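Side-chain contacts in scavenger receptor with C-type lectin type I (Homo sapiens, PDB 2OX8), which binds glycans such as the leukocyte cell-surface structure Lewis(x) through its C-type carbohydrate-recognition domain: residues Tyr17-Glu22 with Glu60-Gly65; Glu24-Ala29 with Ser38-Ile43; Glu47-Ile52 with Pro83-Trp88; Asp68-Arg71 with Trp75-Leu78; Trp88-Gly91 with Asn95-His98. All blocks are in the same frame, centred on the assembly; numbering follows the deposited sequence.

Interaction 1: residues Tyr17-Glu22 with Glu60-Gly65; sequences YYFSVE and ESHWIG. With ZN (zinc ion), chain I.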
# COMPACT_ATOMS: atom_id res chain seq x y z
N TYR A 17 -8.74 6.70 6.52
CA TYR A 17 -8.38 5.61 5.64
C TYR A 17 -9.59 5.05 4.88
O TYR A 17 -10.71 5.01 5.40
CB TYR A 17 -7.72 4.48 6.43
CG TYR A 17 -6.43 4.86 7.12
CD1 TYR A 17 -6.44 5.68 8.24
CD2 TYR A 17 -5.21 4.44 6.62
CE1 TYR A 17 -5.25 6.06 8.86
CE2 TYR A 17 -4.01 4.82 7.21
CZ TYR A 17 -4.04 5.62 8.34
OH TYR A 17 -2.86 5.97 8.96
N TYR A 18 -9.36 4.61 3.65
CA TYR A 18 -10.43 4.01 2.87
C TYR A 18 -10.00 2.62 2.40
O TYR A 18 -8.99 2.48 1.70
CB TYR A 18 -10.77 4.88 1.65
CG TYR A 18 -11.89 4.31 0.81
CD1 TYR A 18 -13.22 4.45 1.19
CD2 TYR A 18 -11.62 3.58 -0.34
CE1 TYR A 18 -14.25 3.89 0.45
CE2 TYR A 18 -12.63 3.02 -1.09
CZ TYR A 18 -13.95 3.18 -0.69
OH TYR A 18 -14.95 2.63 -1.46
N PHE A 19 -10.75 1.60 2.80
CA PHE A 19 -10.45 0.26 2.37
C PHE A 19 -11.40 -0.02 1.23
O PHE A 19 -12.61 -0.15 1.44
CB PHE A 19 -10.65 -0.74 3.51
CG PHE A 19 -9.58 -0.65 4.56
CD1 PHE A 19 -9.56 0.42 5.45
CD2 PHE A 19 -8.56 -1.58 4.61
CE1 PHE A 19 -8.53 0.56 6.36
CE2 PHE A 19 -7.53 -1.45 5.52
CZ PHE A 19 -7.51 -0.38 6.40
N SER A 20 -10.86 -0.09 0.03
CA SER A 20 -11.65 -0.28 -1.17
C SER A 20 -12.45 -1.57 -1.26
O SER A 20 -12.09 -2.62 -0.69
CB SER A 20 -10.78 -0.21 -2.42
OG SER A 20 -10.15 -1.47 -2.64
N VAL A 21 -13.53 -1.48 -2.02
CA VAL A 21 -14.39 -2.61 -2.28
C VAL A 21 -13.99 -3.12 -3.66
O VAL A 21 -13.76 -4.31 -3.84
CB VAL A 21 -15.85 -2.19 -2.29
CG1 VAL A 21 -16.71 -3.34 -2.79
CG2 VAL A 21 -16.26 -1.77 -0.87
N GLU A 22 -13.90 -2.23 -4.65
CA GLU A 22 -13.51 -2.71 -5.96
C GLU A 22 -12.01 -2.90 -6.07
O GLU A 22 -11.23 -2.27 -5.35
CB GLU A 22 -13.99 -1.79 -7.09
CG GLU A 22 -14.14 -2.55 -8.43
CD GLU A 22 -14.41 -1.64 -9.64
OE1 GLU A 22 -15.30 -0.77 -9.56
OE2 GLU A 22 -13.73 -1.83 -10.68
N GLU A 60 -8.65 -10.22 1.29
CA GLU A 60 -8.14 -9.70 0.03
C GLU A 60 -6.83 -8.94 0.25
O GLU A 60 -6.60 -8.32 1.29
CB GLU A 60 -9.19 -8.79 -0.61
CG GLU A 60 -10.54 -8.68 0.16
CD GLU A 60 -10.66 -7.41 1.01
OE1 GLU A 60 -9.73 -7.13 1.79
OE2 GLU A 60 -11.68 -6.68 0.91
N SER A 61 -5.95 -9.00 -0.74
CA SER A 61 -4.67 -8.29 -0.69
C SER A 61 -4.97 -6.83 -1.08
O SER A 61 -5.83 -6.59 -1.92
CB SER A 61 -3.71 -8.93 -1.70
OG SER A 61 -2.37 -8.64 -1.41
N HIS A 62 -4.27 -5.87 -0.47
CA HIS A 62 -4.49 -4.44 -0.78
C HIS A 62 -3.23 -3.71 -1.24
O HIS A 62 -2.17 -3.93 -0.68
CB HIS A 62 -5.03 -3.72 0.46
CG HIS A 62 -6.39 -4.15 0.89
ND1 HIS A 62 -7.52 -3.40 0.64
CD2 HIS A 62 -6.82 -5.28 1.51
CE1 HIS A 62 -8.58 -4.04 1.10
NE2 HIS A 62 -8.18 -5.19 1.63
N TRP A 63 -3.36 -2.84 -2.24
CA TRP A 63 -2.20 -2.06 -2.72
C TRP A 63 -1.83 -1.00 -1.68
O TRP A 63 -2.70 -0.47 -1.00
CB TRP A 63 -2.52 -1.26 -3.99
CG TRP A 63 -2.73 -1.98 -5.25
CD1 TRP A 63 -3.86 -1.97 -6.00
CD2 TRP A 63 -1.78 -2.77 -5.97
NE1 TRP A 63 -3.68 -2.71 -7.14
CE2 TRP A 63 -2.41 -3.21 -7.15
CE3 TRP A 63 -0.44 -3.15 -5.72
CZ2 TRP A 63 -1.77 -4.02 -8.09
CZ3 TRP A 63 0.20 -3.95 -6.66
CH2 TRP A 63 -0.47 -4.37 -7.84
N ILE A 64 -0.55 -0.69 -1.57
CA ILE A 64 -0.09 0.37 -0.67
C ILE A 64 0.72 1.35 -1.54
O ILE A 64 1.15 0.99 -2.63
CB ILE A 64 0.73 -0.19 0.51
CG1 ILE A 64 1.97 -0.95 0.04
CG2 ILE A 64 -0.14 -1.13 1.31
CD1 ILE A 64 2.85 -1.48 1.21
N GLY A 65 0.91 2.58 -1.09
CA GLY A 65 1.62 3.56 -1.91
C GLY A 65 3.14 3.40 -1.91
O GLY A 65 3.86 4.31 -1.52
ZN ZN I . -9.62 -5.83 2.94
O HOH W 1 -8.02 -7.67 3.10
O HOH W 2 -10.99 -4.70 4.53
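Phe19 presents its ring edge to the face of the His62 imidazole, with centroids 5.9 Å apart and planes at 73°, a T-shaped pair between two strands of the C-type lectin fold. His62 precedes Trp63-Ile64-Gly65, the start of the family's WIGL sequence, so the contact shows how the strand that begins this sequence can also supply a zinc ligand. The first shell round the zinc is thin: His62 NE2 binds it at 2.0 Å, Glu60 OE1 is modelled at a rather short 1.7 Å, and two waters lie at 2.4 Å. One of these waters sits at the edge of the imidazole and in its plane. With CG anti to the carbonyl carbon of its own residue (chi1 -66°), His62 brings NE2 to the zinc and CE1 near the Ser20 carbonyl, while Glu60 bends at chi2 to bring its carboxylate round to the same metal. Further out, strand 125-131, which pairs with both strands, lies between them: Phe19 rests on Ile127, and both zinc ligands touch Asn125. Ser20, whose carbonyl O comes 4.2 Å from His62 CE1, is fixed by its hydroxyl: Ser20 OG takes the N-H of Phe126 and donates to Glu22 O at 3.0 Å.

Interaction 2: residues Glu24-Ala29 with Ser38-Ile43; sequences EIFEDA and SHLVFI. With ZN (zinc ion), chain F.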
# COMPACT_ATOMS: atom_id res chain seq x y z
N GLU A 24 -8.61 -2.99 -8.69
CA GLU A 24 -8.15 -2.35 -9.91
C GLU A 24 -6.63 -2.34 -10.08
O GLU A 24 -5.87 -2.75 -9.19
CB GLU A 24 -8.71 -0.93 -10.00
CG GLU A 24 -10.21 -0.92 -10.24
CD GLU A 24 -10.75 0.39 -10.75
OE1 GLU A 24 -10.20 0.89 -11.77
OE2 GLU A 24 -11.72 0.91 -10.16
N ILE A 25 -6.19 -1.89 -11.25
CA ILE A 25 -4.77 -1.81 -11.56
C ILE A 25 -4.12 -0.78 -10.64
O ILE A 25 -4.76 0.21 -10.22
CB ILE A 25 -4.55 -1.43 -13.04
CG1 ILE A 25 -4.80 -2.66 -13.92
CG2 ILE A 25 -3.15 -0.87 -13.26
CD1 ILE A 25 -4.78 -2.34 -15.40
N PHE A 26 -2.86 -1.00 -10.30
CA PHE A 26 -2.18 -0.09 -9.41
C PHE A 26 -2.41 1.35 -9.83
O PHE A 26 -2.81 2.18 -9.01
CB PHE A 26 -0.70 -0.37 -9.37
CG PHE A 26 0.03 0.41 -8.33
CD1 PHE A 26 0.23 -0.13 -7.06
CD2 PHE A 26 0.54 1.67 -8.60
CE1 PHE A 26 0.91 0.59 -6.08
CE2 PHE A 26 1.22 2.40 -7.63
CZ PHE A 26 1.41 1.86 -6.38
N GLU A 27 -2.17 1.66 -11.10
CA GLU A 27 -2.34 3.03 -11.55
C GLU A 27 -3.78 3.52 -11.46
O GLU A 27 -4.01 4.72 -11.33
CB GLU A 27 -1.80 3.20 -12.98
CG GLU A 27 -0.99 4.50 -13.16
CD GLU A 27 0.46 4.42 -12.64
OE1 GLU A 27 1.09 5.48 -12.42
OE2 GLU A 27 0.98 3.29 -12.47
N ASP A 28 -4.76 2.62 -11.55
CA ASP A 28 -6.15 3.05 -11.44
C ASP A 28 -6.48 3.26 -9.97
O ASP A 28 -7.27 4.14 -9.61
CB ASP A 28 -7.09 2.01 -12.05
CG ASP A 28 -7.10 2.05 -13.57
OD1 ASP A 28 -8.01 1.43 -14.18
OD2 ASP A 28 -6.20 2.70 -14.17
N ALA A 29 -5.87 2.44 -9.12
CA ALA A 29 -6.08 2.59 -7.69
C ALA A 29 -5.49 3.95 -7.33
O ALA A 29 -6.09 4.76 -6.62
CB ALA A 29 -5.35 1.47 -6.92
N SER A 38 -6.58 12.08 -1.82
CA SER A 38 -5.75 11.22 -1.00
C SER A 38 -4.76 10.44 -1.88
O SER A 38 -4.56 10.73 -3.06
CB SER A 38 -6.64 10.25 -0.20
OG SER A 38 -7.28 9.32 -1.05
N HIS A 39 -4.13 9.42 -1.31
CA HIS A 39 -3.17 8.65 -2.06
C HIS A 39 -3.10 7.28 -1.43
O HIS A 39 -3.46 7.12 -0.27
CB HIS A 39 -1.80 9.31 -1.94
CG HIS A 39 -1.42 9.65 -0.53
ND1 HIS A 39 -1.09 8.70 0.41
CD2 HIS A 39 -1.39 10.85 0.11
CE1 HIS A 39 -0.87 9.28 1.57
NE2 HIS A 39 -1.05 10.59 1.42
N LEU A 40 -2.63 6.30 -2.20
CA LEU A 40 -2.48 4.97 -1.67
C LEU A 40 -1.70 5.16 -0.35
O LEU A 40 -0.74 5.95 -0.27
CB LEU A 40 -1.76 4.09 -2.70
CG LEU A 40 -2.66 3.60 -3.86
CD1 LEU A 40 -1.83 3.13 -5.04
CD2 LEU A 40 -3.59 2.47 -3.36
N VAL A 41 -2.16 4.46 0.68
CA VAL A 41 -1.63 4.53 2.03
C VAL A 41 -0.10 4.41 2.18
O VAL A 41 0.56 3.68 1.44
CB VAL A 41 -2.32 3.44 2.89
CG1 VAL A 41 -1.88 2.06 2.43
CG2 VAL A 41 -2.03 3.64 4.34
N PHE A 42 0.45 5.17 3.13
CA PHE A 42 1.88 5.13 3.46
C PHE A 42 1.86 4.55 4.87
O PHE A 42 1.04 4.96 5.70
CB PHE A 42 2.50 6.53 3.56
CG PHE A 42 2.52 7.29 2.28
CD1 PHE A 42 2.57 8.67 2.30
CD2 PHE A 42 2.46 6.64 1.05
CE1 PHE A 42 2.55 9.41 1.10
CE2 PHE A 42 2.44 7.36 -0.15
CZ PHE A 42 2.48 8.75 -0.11
N ILE A 43 2.73 3.58 5.14
CA ILE A 43 2.79 2.98 6.47
C ILE A 43 4.14 3.33 7.09
O ILE A 43 5.16 2.75 6.72
CB ILE A 43 2.59 1.47 6.38
CG1 ILE A 43 1.19 1.19 5.84
CG2 ILE A 43 2.80 0.83 7.74
CD1 ILE A 43 1.03 -0.17 5.25
ZN ZN F . 0.10 6.40 6.89
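Leu40 meets the first helix with both branches of its fork, one for each partner. Its CD1 methyl sits over one face of the Phe26 ring, 4.0 Å from the centroid and 21° off the ring normal, a CH-pi contact displaced toward the rim; the closest pair is Leu40 CD1 and Phe26 CZ at 3.7 Å. The other methyl, Leu40 CD2, meets Ala29 CB at 4.1 Å, so the methyl of the alanine, one helical turn on from Phe26, completes the apolar seat. Phe26 comes to the leucine because its CG is anti to the backbone N (chi1 -172°), which swings the ring out from the first turn of the helix, behind Ile25 at the N-cap. In the C-type lectin fold this is the junction where the first helix, 26-35, lies against the sheet: Trp63 of the central strand touches Leu40 and Ala29 and meets Phe26 edge-to-face. All three residues that touch are buried, and the contact is wholly apolar. On the far side of Leu40, His39 ND1 donates an almost straight hydrogen bond (172°) to Leu40 O, reaching it from well above the carbonyl plane. Phe42 CE1 lies over the rim of one face of the His39 ring, and His39 CE1 likewise over Phe42. Two residues past Leu40, Phe42 O binds a zinc ion at 2.1 Å, a site that Glu48 and Glu129 share.

Interaction 3: residues Glu47-Ile52 with Pro83-Trp88; sequences EEQQWI and PDYKNW. With ZN (zinc ion), chain F.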
# COMPACT_ATOMS: atom_id res chain seq x y z
N GLU A 47 2.91 0.87 14.88
CA GLU A 47 1.59 1.10 15.45
C GLU A 47 0.55 1.27 14.36
O GLU A 47 -0.56 0.77 14.49
CB GLU A 47 1.56 2.34 16.35
CG GLU A 47 2.43 2.29 17.60
CD GLU A 47 3.84 2.84 17.35
OE1 GLU A 47 4.69 2.11 16.79
OE2 GLU A 47 4.08 4.02 17.71
N GLU A 48 0.90 2.00 13.30
CA GLU A 48 -0.03 2.21 12.21
C GLU A 48 -0.23 0.86 11.52
O GLU A 48 -1.36 0.43 11.30
CB GLU A 48 0.52 3.26 11.21
CG GLU A 48 -0.43 3.57 10.04
CD GLU A 48 0.14 4.57 9.04
OE1 GLU A 48 -0.58 5.01 8.12
OE2 GLU A 48 1.32 4.93 9.15
N GLN A 49 0.87 0.18 11.21
CA GLN A 49 0.82 -1.13 10.57
C GLN A 49 -0.05 -2.11 11.38
O GLN A 49 -0.80 -2.88 10.80
CB GLN A 49 2.23 -1.70 10.39
CG GLN A 49 2.31 -3.15 9.96
CD GLN A 49 1.78 -3.39 8.57
OE1 GLN A 49 2.35 -2.91 7.58
NE2 GLN A 49 0.68 -4.13 8.48
N GLN A 50 0.05 -2.08 12.70
CA GLN A 50 -0.77 -2.98 13.51
C GLN A 50 -2.26 -2.61 13.45
O GLN A 50 -3.11 -3.48 13.55
CB GLN A 50 -0.30 -2.98 14.97
CG GLN A 50 1.17 -3.42 15.12
CD GLN A 50 1.63 -3.50 16.57
OE1 GLN A 50 1.47 -2.55 17.35
NE2 GLN A 50 2.22 -4.63 16.93
N TRP A 51 -2.55 -1.32 13.28
CA TRP A 51 -3.94 -0.85 13.20
C TRP A 51 -4.55 -1.22 11.86
O TRP A 51 -5.67 -1.71 11.79
CB TRP A 51 -4.00 0.66 13.35
CG TRP A 51 -5.39 1.19 13.21
CD1 TRP A 51 -6.37 1.16 14.14
CD2 TRP A 51 -5.96 1.81 12.04
NE1 TRP A 51 -7.53 1.72 13.64
CE2 TRP A 51 -7.30 2.13 12.35
CE3 TRP A 51 -5.47 2.13 10.76
CZ2 TRP A 51 -8.17 2.75 11.42
CZ3 TRP A 51 -6.33 2.75 9.85
CH2 TRP A 51 -7.67 3.04 10.19
N ILE A 52 -3.79 -0.97 10.80
CA ILE A 52 -4.24 -1.27 9.46
C ILE A 52 -4.65 -2.73 9.34
O ILE A 52 -5.66 -3.04 8.71
CB ILE A 52 -3.14 -0.92 8.44
CG1 ILE A 52 -3.11 0.60 8.25
CG2 ILE A 52 -3.37 -1.63 7.13
CD1 ILE A 52 -1.99 1.11 7.34
N PRO A 83 11.09 4.10 2.86
CA PRO A 83 10.55 3.65 4.15
C PRO A 83 11.54 3.26 5.23
O PRO A 83 12.33 2.33 5.07
CB PRO A 83 9.65 2.49 3.75
CG PRO A 83 10.35 1.92 2.57
CD PRO A 83 10.74 3.16 1.79
N ASP A 84 11.52 3.99 6.34
CA ASP A 84 12.36 3.62 7.45
C ASP A 84 11.66 2.31 7.83
O ASP A 84 12.03 1.25 7.33
CB ASP A 84 12.28 4.65 8.58
CG ASP A 84 12.84 6.01 8.17
OD1 ASP A 84 13.89 6.04 7.48
OD2 ASP A 84 12.24 7.05 8.55
N TYR A 85 10.61 2.39 8.67
CA TYR A 85 9.83 1.22 9.08
C TYR A 85 9.61 0.29 7.89
O TYR A 85 9.31 0.73 6.79
CB TYR A 85 8.45 1.63 9.61
CG TYR A 85 7.60 0.45 10.02
CD1 TYR A 85 7.92 -0.27 11.18
CD2 TYR A 85 6.56 -0.02 9.22
CE1 TYR A 85 7.22 -1.42 11.53
CE2 TYR A 85 5.85 -1.18 9.56
CZ TYR A 85 6.20 -1.88 10.72
OH TYR A 85 5.57 -3.06 11.06
N LYS A 86 9.75 -1.01 8.13
CA LYS A 86 9.58 -1.98 7.06
C LYS A 86 8.87 -3.25 7.52
O LYS A 86 9.18 -3.78 8.58
CB LYS A 86 10.94 -2.35 6.47
CG LYS A 86 11.69 -1.17 5.92
CD LYS A 86 12.95 -1.64 5.24
CE LYS A 86 13.70 -0.47 4.64
NZ LYS A 86 14.87 -0.95 3.87
N ASN A 87 7.93 -3.73 6.70
CA ASN A 87 7.19 -4.94 7.03
C ASN A 87 7.14 -5.89 5.84
O ASN A 87 6.09 -6.46 5.51
CB ASN A 87 5.79 -4.58 7.49
CG ASN A 87 5.07 -5.75 8.10
OD1 ASN A 87 5.62 -6.44 8.97
ND2 ASN A 87 3.82 -5.99 7.68
N TRP A 88 8.28 -6.09 5.20
CA TRP A 88 8.35 -6.96 4.04
C TRP A 88 8.24 -8.46 4.35
O TRP A 88 8.74 -8.95 5.36
CB TRP A 88 9.66 -6.72 3.30
CG TRP A 88 9.75 -5.41 2.65
CD1 TRP A 88 10.54 -4.37 3.00
CD2 TRP A 88 9.09 -5.02 1.43
NE1 TRP A 88 10.44 -3.36 2.08
CE2 TRP A 88 9.56 -3.73 1.10
CE3 TRP A 88 8.16 -5.64 0.58
CZ2 TRP A 88 9.13 -3.04 -0.04
CZ3 TRP A 88 7.74 -4.96 -0.56
CH2 TRP A 88 8.23 -3.67 -0.85
ZN ZN F . 0.10 6.40 6.89
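Gln49 on the second helix and Asn87 in the irregular 83-88 loop are the closest backbone points of this contact, their CA atoms 8.2 Å apart, so side chains alone span the gap. Gln49 supplies the bridge. Its CG stands anti to the backbone N (chi1 170°), and the chain then bends at chi2, which lays the methylene groups against Tyr85 and turns the amide toward Asn87. The phenolic oxygen rides on this bend: Tyr85 OH is 3.4 Å from Gln49 CG and 3.7 Å from Gln49 CB, the two side chains crossing at about a right angle. Beside it the amides of Gln49 and Asn87 also cross, with their planes 41° apart and Asn87 ND2 3.4 Å from Gln49 OE1. The clear polar partner of that buried oxygen is the indole N-H of Trp115. Polar and apolar halves of one glutamine thus serve different neighbours. The preceding residue, Glu48, runs out extended to a zinc ion, which Glu48 OE1 binds at 2.0 Å; the same oxygen is hydrogen-bonded to Tyr17 OH, and Asn44 N holds the other carboxylate oxygen. Helix 46-55 is seated on the sheet through Ile52, which touches Leu109 of strand 106-109, whereas the loop runs beside strand 115-118, where Asn87 is joined to Trp115 by backbone hydrogen bonding and the Tyr85 side chain touches Trp115.

Interaction 4: residues Asp68-Arg71 with Trp75-Leu78; sequences DSER and WKWL. With ZN (zinc ion), chain H.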
# COMPACT_ATOMS: atom_id res chain seq x y z
N ASP A 68 8.93 0.97 -6.82
CA ASP A 68 10.36 1.09 -7.11
C ASP A 68 10.54 1.50 -8.58
O ASP A 68 11.67 1.59 -9.08
CB ASP A 68 11.10 -0.21 -6.80
CG ASP A 68 11.01 -1.23 -7.92
OD1 ASP A 68 9.94 -1.35 -8.55
OD2 ASP A 68 12.02 -1.94 -8.16
N SER A 69 9.42 1.78 -9.24
CA SER A 69 9.38 2.18 -10.64
C SER A 69 10.24 3.39 -11.03
O SER A 69 10.71 3.46 -12.16
CB SER A 69 7.93 2.44 -11.05
OG SER A 69 7.37 3.50 -10.30
N GLU A 70 10.42 4.35 -10.13
CA GLU A 70 11.24 5.51 -10.47
C GLU A 70 12.66 5.01 -10.75
O GLU A 70 13.24 5.28 -11.80
CB GLU A 70 11.28 6.52 -9.31
CG GLU A 70 11.87 7.88 -9.68
CD GLU A 70 12.84 8.44 -8.64
OE1 GLU A 70 12.47 8.49 -7.44
OE2 GLU A 70 13.96 8.84 -9.02
N ARG A 71 13.21 4.27 -9.78
CA ARG A 71 14.55 3.71 -9.87
C ARG A 71 14.52 2.30 -9.28
O ARG A 71 14.38 2.13 -8.07
CB ARG A 71 15.53 4.55 -9.06
CG ARG A 71 15.59 6.00 -9.45
CD ARG A 71 16.45 6.75 -8.44
NE ARG A 71 16.40 8.19 -8.61
CZ ARG A 71 16.81 9.05 -7.69
NH1 ARG A 71 17.29 8.61 -6.53
NH2 ARG A 71 16.74 10.36 -7.92
N TRP A 75 12.97 1.39 -3.43
CA TRP A 75 11.57 1.50 -3.01
C TRP A 75 11.26 2.76 -2.24
O TRP A 75 11.96 3.11 -1.29
CB TRP A 75 11.14 0.25 -2.21
CG TRP A 75 11.12 -0.97 -3.08
CD1 TRP A 75 12.22 -1.60 -3.61
CD2 TRP A 75 9.98 -1.56 -3.73
NE1 TRP A 75 11.83 -2.52 -4.56
CE2 TRP A 75 10.46 -2.52 -4.65
CE3 TRP A 75 8.59 -1.36 -3.62
CZ2 TRP A 75 9.61 -3.28 -5.46
CZ3 TRP A 75 7.75 -2.12 -4.42
CH2 TRP A 75 8.26 -3.07 -5.33
N LYS A 76 10.20 3.44 -2.68
CA LYS A 76 9.77 4.69 -2.06
C LYS A 76 8.26 4.84 -2.00
O LYS A 76 7.52 4.26 -2.81
CB LYS A 76 10.31 5.89 -2.85
CG LYS A 76 11.81 6.06 -2.87
CD LYS A 76 12.13 7.23 -3.78
CE LYS A 76 13.61 7.41 -4.02
NZ LYS A 76 13.80 8.27 -5.23
N TRP A 77 7.80 5.62 -1.04
CA TRP A 77 6.39 5.90 -0.89
C TRP A 77 6.11 6.96 -1.95
O TRP A 77 7.01 7.72 -2.30
CB TRP A 77 6.12 6.46 0.50
CG TRP A 77 6.35 5.49 1.59
CD1 TRP A 77 7.31 5.57 2.56
CD2 TRP A 77 5.59 4.32 1.87
NE1 TRP A 77 7.18 4.51 3.44
CE2 TRP A 77 6.13 3.73 3.04
CE3 TRP A 77 4.49 3.70 1.26
CZ2 TRP A 77 5.62 2.56 3.60
CZ3 TRP A 77 3.98 2.53 1.82
CH2 TRP A 77 4.55 1.98 2.98
N LEU A 78 4.88 7.02 -2.46
CA LEU A 78 4.55 7.99 -3.51
C LEU A 78 4.95 9.46 -3.23
O LEU A 78 4.84 10.31 -4.11
CB LEU A 78 3.04 7.95 -3.81
CG LEU A 78 2.46 6.62 -4.27
CD1 LEU A 78 0.95 6.70 -4.25
CD2 LEU A 78 2.98 6.26 -5.64
ZN ZN H . 10.96 -2.90 -9.59
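Both oxygens of the Glu70 carboxylate are gripped: Lys76 NZ donates to Glu70 OE1 at 2.6 Å, and Arg71 NE forms a salt bridge with Glu70 OE2 at 2.6 Å. The ammonium comes to OE1 on its syn side, 24° out of the carboxylate plane, at the end of an extended lysine chain. It thereby also lies over one face of the Arg71 guanidinium, with Lys76 NZ 3.7 Å from Arg71 NH1. The nearness of two cations is probably offset by Glu70 between them and by Glu74, which forms a second salt bridge with Arg71. At the buried end the principle changes from charge to stacking. Asp68 CB stands over the face of the Trp75 indole, 3.3 Å from the centroid of its five-membered ring, and the carboxylate lies almost parallel to the indole, at 16°. The Asp68 chi1 of 82° folds CG back between the backbone N and the carbonyl carbon, keeping that group over the ring. Asp68 OD1 and OD2 bind zinc at 2.1 and 2.0 Å, and OD2 also accepts the N-H of Asn73. With Glu72, His100 and Asp105 this completes a metal site in the long loop region, consistent with the auxiliary calcium site of C-type lectins.

Interaction 5: residues Trp88-Gly91 with Asn95-His98; sequences WKAG and NWGH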
# COMPACT_ATOMS: atom_id res chain seq x y z
N TRP A 88 8.28 -6.09 5.20
CA TRP A 88 8.35 -6.96 4.04
C TRP A 88 8.24 -8.46 4.35
O TRP A 88 8.74 -8.95 5.36
CB TRP A 88 9.66 -6.72 3.30
CG TRP A 88 9.75 -5.41 2.65
CD1 TRP A 88 10.54 -4.37 3.00
CD2 TRP A 88 9.09 -5.02 1.43
NE1 TRP A 88 10.44 -3.36 2.08
CE2 TRP A 88 9.56 -3.73 1.10
CE3 TRP A 88 8.16 -5.64 0.58
CZ2 TRP A 88 9.13 -3.04 -0.04
CZ3 TRP A 88 7.74 -4.96 -0.56
CH2 TRP A 88 8.23 -3.67 -0.85
N LYS A 89 7.58 -9.18 3.46
CA LYS A 89 7.44 -10.62 3.61
C LYS A 89 8.85 -11.22 3.53
O LYS A 89 9.80 -10.53 3.17
CB LYS A 89 6.56 -11.19 2.49
CG LYS A 89 6.20 -12.65 2.66
CD LYS A 89 5.15 -13.05 1.64
CE LYS A 89 4.80 -14.53 1.76
NZ LYS A 89 3.81 -14.96 0.72
N ALA A 90 8.94 -12.51 3.84
CA ALA A 90 10.19 -13.28 3.85
C ALA A 90 11.34 -12.93 2.89
O ALA A 90 12.44 -12.60 3.34
CB ALA A 90 9.86 -14.77 3.72
N GLY A 91 11.11 -13.03 1.59
CA GLY A 91 12.20 -12.72 0.67
C GLY A 91 12.00 -11.49 -0.18
O GLY A 91 12.53 -11.40 -1.29
N ASN A 95 13.43 -10.40 -3.67
CA ASN A 95 13.12 -11.74 -4.18
C ASN A 95 14.26 -12.75 -3.95
O ASN A 95 14.75 -13.38 -4.87
CB ASN A 95 12.77 -11.66 -5.66
CG ASN A 95 12.46 -13.00 -6.25
OD1 ASN A 95 11.78 -13.81 -5.64
ND2 ASN A 95 12.95 -13.25 -7.45
N TRP A 96 14.65 -12.88 -2.69
CA TRP A 96 15.72 -13.77 -2.28
C TRP A 96 17.01 -13.52 -3.07
O TRP A 96 17.75 -14.44 -3.39
CB TRP A 96 15.31 -15.24 -2.42
CG TRP A 96 13.99 -15.60 -1.77
CD1 TRP A 96 12.80 -15.80 -2.41
CD2 TRP A 96 13.72 -15.76 -0.37
NE1 TRP A 96 11.81 -16.08 -1.49
CE2 TRP A 96 12.35 -16.06 -0.23
CE3 TRP A 96 14.51 -15.68 0.79
CZ2 TRP A 96 11.74 -16.27 1.01
CZ3 TRP A 96 13.92 -15.89 2.02
CH2 TRP A 96 12.54 -16.18 2.12
N GLY A 97 17.24 -12.24 -3.38
CA GLY A 97 18.45 -11.84 -4.09
C GLY A 97 18.48 -11.98 -5.60
O GLY A 97 19.48 -11.59 -6.23
N HIS A 98 17.43 -12.51 -6.21
CA HIS A 98 17.40 -12.66 -7.66
C HIS A 98 16.80 -11.42 -8.32
O HIS A 98 16.70 -11.35 -9.54
CB HIS A 98 16.57 -13.88 -8.06
CG HIS A 98 17.05 -15.17 -7.47
ND1 HIS A 98 18.31 -15.68 -7.70
CD2 HIS A 98 16.43 -16.06 -6.65
CE1 HIS A 98 18.44 -16.83 -7.06
NE2 HIS A 98 17.31 -17.08 -6.41
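Gly91 CA lies almost exactly over the centre of the six-membered ring of Trp96, 3.4 Å from its centroid and 9° off the ring normal, a close CH-pi contact. With no side chain in the way, Gly91 CA and N both sit over the indole face, and Gly91 N is 3.4 Å from Trp96 CZ2. Next to it Ala90 CB touches Trp96 CH2 at 3.4 Å. One backbone bond fixes the pairing: Trp96 N donates to Gly91 O at 2.9 Å. The Trp96 chi1 of -51° sets CG anti to the carbonyl carbon of its own residue, and the ring reaches back over Gly91. Away from the stacked face the contact opens to solvent: the 95-98 chain curls on through a type I' turn, with His98 N bonded to Asn95 O at 3.1 Å, into exposed Gly97 and His98. Between the segments, around Pro93, runs the Gln-Pro-Asp sequence found in galactose-binding C-type lectins, where a tryptophan at the corresponding place packs against the sugar. The Gly91 CA methylene against one indole face thus holds a large apolar surface at the rim, consistent with a role for Trp96 in receiving galactose-type ligands.

In the fold
From the N terminus, interaction 1 opens on strand 15-19 and closes only at strand 62-67, and within that span interaction 2 opens and closes, seating helix 26-35 on the sheet. Interaction 3 starts on helix 46-55 before interaction 1 is complete, so these two cross; Tyr17 and Glu48 meet where they do. Interactions 2 and 3 also supply ligands to one zinc ion. The tight loop of interaction 4 falls inside the long excursion that interaction 3 closes at 83-88, and Trp75 of the one packs on Trp88 of the other. Interaction 5 sets out from that same Trp88, shared with interaction 3, and folds a loop far from the chain's centre, about 23 Å from interaction 1 between centres.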